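Local coordinates for protein flavodoxin (Fusobacterium nucleatum, PDB 6OHK) that binds flavin mononucleotide and carries electrons, probably serving as a low-potential donor to several redox enzymes, at residues Gly86-Phe94 with Ile141-Gln150. The protein carries 1 engineered substitution. Sequence-based numbering, arbitrary orientation.
Sequences GLVGLGNQF and IGLALDEENQ. With FMN (flavin mononucleotide), chain B; GOL (glycerol), chain C.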
# COMPACT_ATOMS: atom_id res chain seq x y z
N GLY A 86 -3.25 -3.23 -4.41
CA GLY A 86 -2.01 -3.51 -3.72
C GLY A 86 -1.77 -2.48 -2.63
O GLY A 86 -2.03 -1.29 -2.84
N LEU A 87 -1.28 -2.93 -1.48
CA LEU A 87 -1.01 -2.10 -0.32
C LEU A 87 0.48 -2.01 -0.08
O LEU A 87 1.18 -3.04 -0.15
CB LEU A 87 -1.68 -2.72 0.90
CG LEU A 87 -3.16 -2.97 0.78
CD1 LEU A 87 -3.65 -3.71 2.03
CD2 LEU A 87 -3.95 -1.69 0.58
N VAL A 88 0.96 -0.80 0.19
CA VAL A 88 2.36 -0.55 0.50
C VAL A 88 2.43 0.14 1.85
O VAL A 88 1.82 1.19 2.03
CB VAL A 88 3.04 0.31 -0.57
CG1 VAL A 88 4.54 0.50 -0.22
CG2 VAL A 88 2.88 -0.33 -1.95
N GLY A 89 3.21 -0.42 2.77
CA GLY A 89 3.49 0.22 4.04
C GLY A 89 4.93 0.65 4.12
O GLY A 89 5.82 0.00 3.56
N LEU A 90 5.18 1.74 4.85
CA LEU A 90 6.52 2.14 5.29
C LEU A 90 6.52 2.14 6.80
O LEU A 90 5.54 2.55 7.43
CB LEU A 90 6.85 3.54 4.86
CG LEU A 90 7.27 3.73 3.41
CD1 LEU A 90 6.08 3.80 2.50
CD2 LEU A 90 8.02 5.02 3.31
N GLY A 91 7.61 1.63 7.38
CA GLY A 91 7.74 1.61 8.82
C GLY A 91 9.18 1.38 9.24
O GLY A 91 10.11 1.48 8.45
N ASN A 92 9.35 1.07 10.53
CA ASN A 92 10.66 0.78 11.12
C ASN A 92 10.51 -0.49 11.94
O ASN A 92 9.91 -0.48 13.01
CB ASN A 92 11.13 1.96 11.97
CG ASN A 92 12.46 1.69 12.64
OD1 ASN A 92 12.84 0.57 12.90
ND2 ASN A 92 13.20 2.76 12.92
N GLN A 93 11.03 -1.60 11.42
CA GLN A 93 10.70 -2.89 12.02
C GLN A 93 11.40 -3.10 13.35
O GLN A 93 10.94 -3.92 14.15
CB GLN A 93 11.03 -4.03 11.05
CG GLN A 93 12.55 -4.20 10.81
CD GLN A 93 12.82 -4.90 9.51
OE1 GLN A 93 12.94 -6.14 9.47
NE2 GLN A 93 12.91 -4.14 8.44
N PHE A 94 12.51 -2.41 13.59
CA PHE A 94 13.26 -2.60 14.83
C PHE A 94 12.72 -1.73 15.94
O PHE A 94 12.60 -2.18 17.09
CB PHE A 94 14.75 -2.38 14.57
CG PHE A 94 15.35 -3.45 13.72
CD1 PHE A 94 15.67 -4.69 14.25
CD2 PHE A 94 15.58 -3.25 12.39
CE1 PHE A 94 16.21 -5.69 13.45
CE2 PHE A 94 16.12 -4.25 11.59
CZ PHE A 94 16.43 -5.46 12.12
N ILE A 141 0.41 -8.77 4.22
CA ILE A 141 -0.72 -8.44 3.38
C ILE A 141 -0.41 -7.37 2.33
O ILE A 141 -1.33 -6.96 1.60
CB ILE A 141 -1.94 -8.05 4.22
CG1 ILE A 141 -1.67 -6.79 5.08
CG2 ILE A 141 -2.39 -9.25 5.06
CD1 ILE A 141 -2.73 -6.42 6.02
N GLY A 142 0.84 -6.95 2.21
CA GLY A 142 1.25 -6.01 1.19
C GLY A 142 2.75 -5.92 1.17
O GLY A 142 3.45 -6.72 1.80
N LEU A 143 3.24 -4.90 0.50
CA LEU A 143 4.66 -4.63 0.45
C LEU A 143 5.07 -3.85 1.68
O LEU A 143 4.48 -2.80 1.98
CB LEU A 143 4.95 -3.81 -0.80
CG LEU A 143 6.40 -3.49 -1.07
CD1 LEU A 143 7.21 -4.77 -1.26
CD2 LEU A 143 6.52 -2.58 -2.24
N ALA A 144 6.07 -4.35 2.41
CA ALA A 144 6.51 -3.76 3.67
C ALA A 144 7.90 -3.17 3.47
O ALA A 144 8.86 -3.90 3.21
CB ALA A 144 6.50 -4.83 4.76
N LEU A 145 8.01 -1.86 3.54
CA LEU A 145 9.26 -1.19 3.28
C LEU A 145 9.81 -0.59 4.57
O LEU A 145 9.05 -0.15 5.44
CB LEU A 145 9.10 -0.10 2.22
CG LEU A 145 8.59 -0.63 0.88
CD1 LEU A 145 8.31 0.51 -0.06
CD2 LEU A 145 9.56 -1.61 0.26
N ASP A 146 11.14 -0.57 4.68
CA ASP A 146 11.79 0.01 5.86
C ASP A 146 12.97 0.82 5.32
O ASP A 146 14.03 0.28 5.05
CB ASP A 146 12.24 -1.07 6.83
CG ASP A 146 12.85 -0.52 8.10
OD1 ASP A 146 13.31 0.64 8.10
OD2 ASP A 146 12.86 -1.28 9.11
N GLU A 147 12.75 2.10 5.14
CA GLU A 147 13.78 2.99 4.61
C GLU A 147 14.79 3.37 5.67
O GLU A 147 15.89 3.83 5.32
CB GLU A 147 13.12 4.25 4.02
CG GLU A 147 12.53 4.04 2.66
CD GLU A 147 13.63 3.99 1.62
OE1 GLU A 147 14.48 4.93 1.55
OE2 GLU A 147 13.75 2.99 0.91
N GLU A 148 14.46 3.23 6.94
CA GLU A 148 15.41 3.56 8.00
C GLU A 148 16.48 2.49 8.11
O GLU A 148 17.66 2.82 8.33
CB GLU A 148 14.66 3.75 9.31
CG GLU A 148 13.69 4.97 9.27
CD GLU A 148 13.08 5.25 10.61
OE1 GLU A 148 13.85 5.48 11.57
OE2 GLU A 148 11.84 5.22 10.74
N ASN A 149 16.11 1.23 8.03
CA ASN A 149 17.02 0.13 8.29
C ASN A 149 17.36 -0.67 7.06
O ASN A 149 18.42 -1.31 7.03
CB ASN A 149 16.43 -0.83 9.32
CG ASN A 149 16.08 -0.13 10.58
OD1 ASN A 149 16.98 0.43 11.26
ND2 ASN A 149 14.80 -0.12 10.94
N GLN A 150 16.48 -0.70 6.05
CA GLN A 150 16.72 -1.53 4.87
C GLN A 150 16.52 -0.74 3.58
O GLN A 150 15.90 -1.24 2.63
CB GLN A 150 15.82 -2.76 4.90
CG GLN A 150 16.09 -3.65 6.10
CD GLN A 150 15.16 -4.84 6.20
OE1 GLN A 150 14.01 -4.80 5.75
NE2 GLN A 150 15.62 -5.89 6.88
N1 FMN B . 6.86 2.59 11.89
C2 FMN B . 6.19 1.37 12.07
O2 FMN B . 6.44 0.43 11.40
N3 FMN B . 5.20 1.30 13.11
C4 FMN B . 4.86 2.33 13.95
O4 FMN B . 4.01 2.14 14.79
C4A FMN B . 5.57 3.55 13.76
N5 FMN B . 5.28 4.63 14.59
C5A FMN B . 6.07 5.79 14.39
C6 FMN B . 5.91 6.87 15.29
C7 FMN B . 6.64 8.02 15.12
C7M FMN B . 6.30 9.14 16.12
C8 FMN B . 7.61 8.10 14.13
C8M FMN B . 8.36 9.40 13.96
C9 FMN B . 7.78 7.04 13.24
C9A FMN B . 7.04 5.89 13.40
N10 FMN B . 7.23 4.79 12.46
C10 FMN B . 6.52 3.63 12.71
C1' FMN B . 8.21 4.88 11.39
C2' FMN B . 7.66 5.70 10.18
O2' FMN B . 6.48 5.14 9.64
C3' FMN B . 8.73 5.71 9.07
O3' FMN B . 9.82 6.48 9.54
C4' FMN B . 8.28 6.21 7.70
O4' FMN B . 9.34 6.00 6.78
C5' FMN B . 7.89 7.68 7.70
O5' FMN B . 7.32 7.98 6.44
P FMN B . 7.03 9.51 6.01
O1P FMN B . 6.46 9.37 4.62
O2P FMN B . 6.08 10.15 6.97
O3P FMN B . 8.38 10.23 6.02
C1 GOL C . 13.01 5.33 15.50
O1 GOL C . 13.15 5.60 16.86
C2 GOL C . 12.58 6.61 14.78
O2 GOL C . 13.50 6.92 13.76
C3 GOL C . 11.19 6.38 14.18
O3 GOL C . 11.21 5.25 13.33
O HOH W 1 -1.18 -5.71 -0.95
O HOH W 2 10.44 3.40 6.39
O HOH W 3 16.09 1.79 13.63
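The carboxylate of D146 meets Q93 and N149 at different sides: N149 ND2 reaches OD2 on the syn side, Q93 NE2 on the anti side (2.9 Å), and Q93 N from above the carboxylate plane at an N-H...O angle of 174°. Three donors thus grip one oxygen, while D146 OD1 accepts from N149 N in an Asx motif. This cluster ties together the loops that follow two parallel strands of the flavodoxin fold, where FMN binds. The amide of N149 also donates through ND2 to N92 OD1, but from above that carbonyl plane (2.9 Å), and ND2 lies in plane at the edge of the F94 ring, 3.5 Å from CD2, with ring and amide planes 88° apart. Q93 NE2 uses its second bond on Q150 OE1, coming from above the carbonyl, which also accepts from R157; Q93 OE1 turns to H128 N.

Behind the loops, strands 86-90 and 143-145 run at 17° to each other. Backbone bonds alternate between them, the straightest of the four being G89 N to L143 O. On the face that carries V88, L90, L143 and L145, V88 CG1, anti to its backbone N, lies 3.8 Å from L145 CD1; helix 154-166 covers this face, and V88 and L143 touch its W161.

At the flavin, N92 N donates to both O2 and N1, and E148 OE2 accepts from ribityl O3' at 2.7 Å.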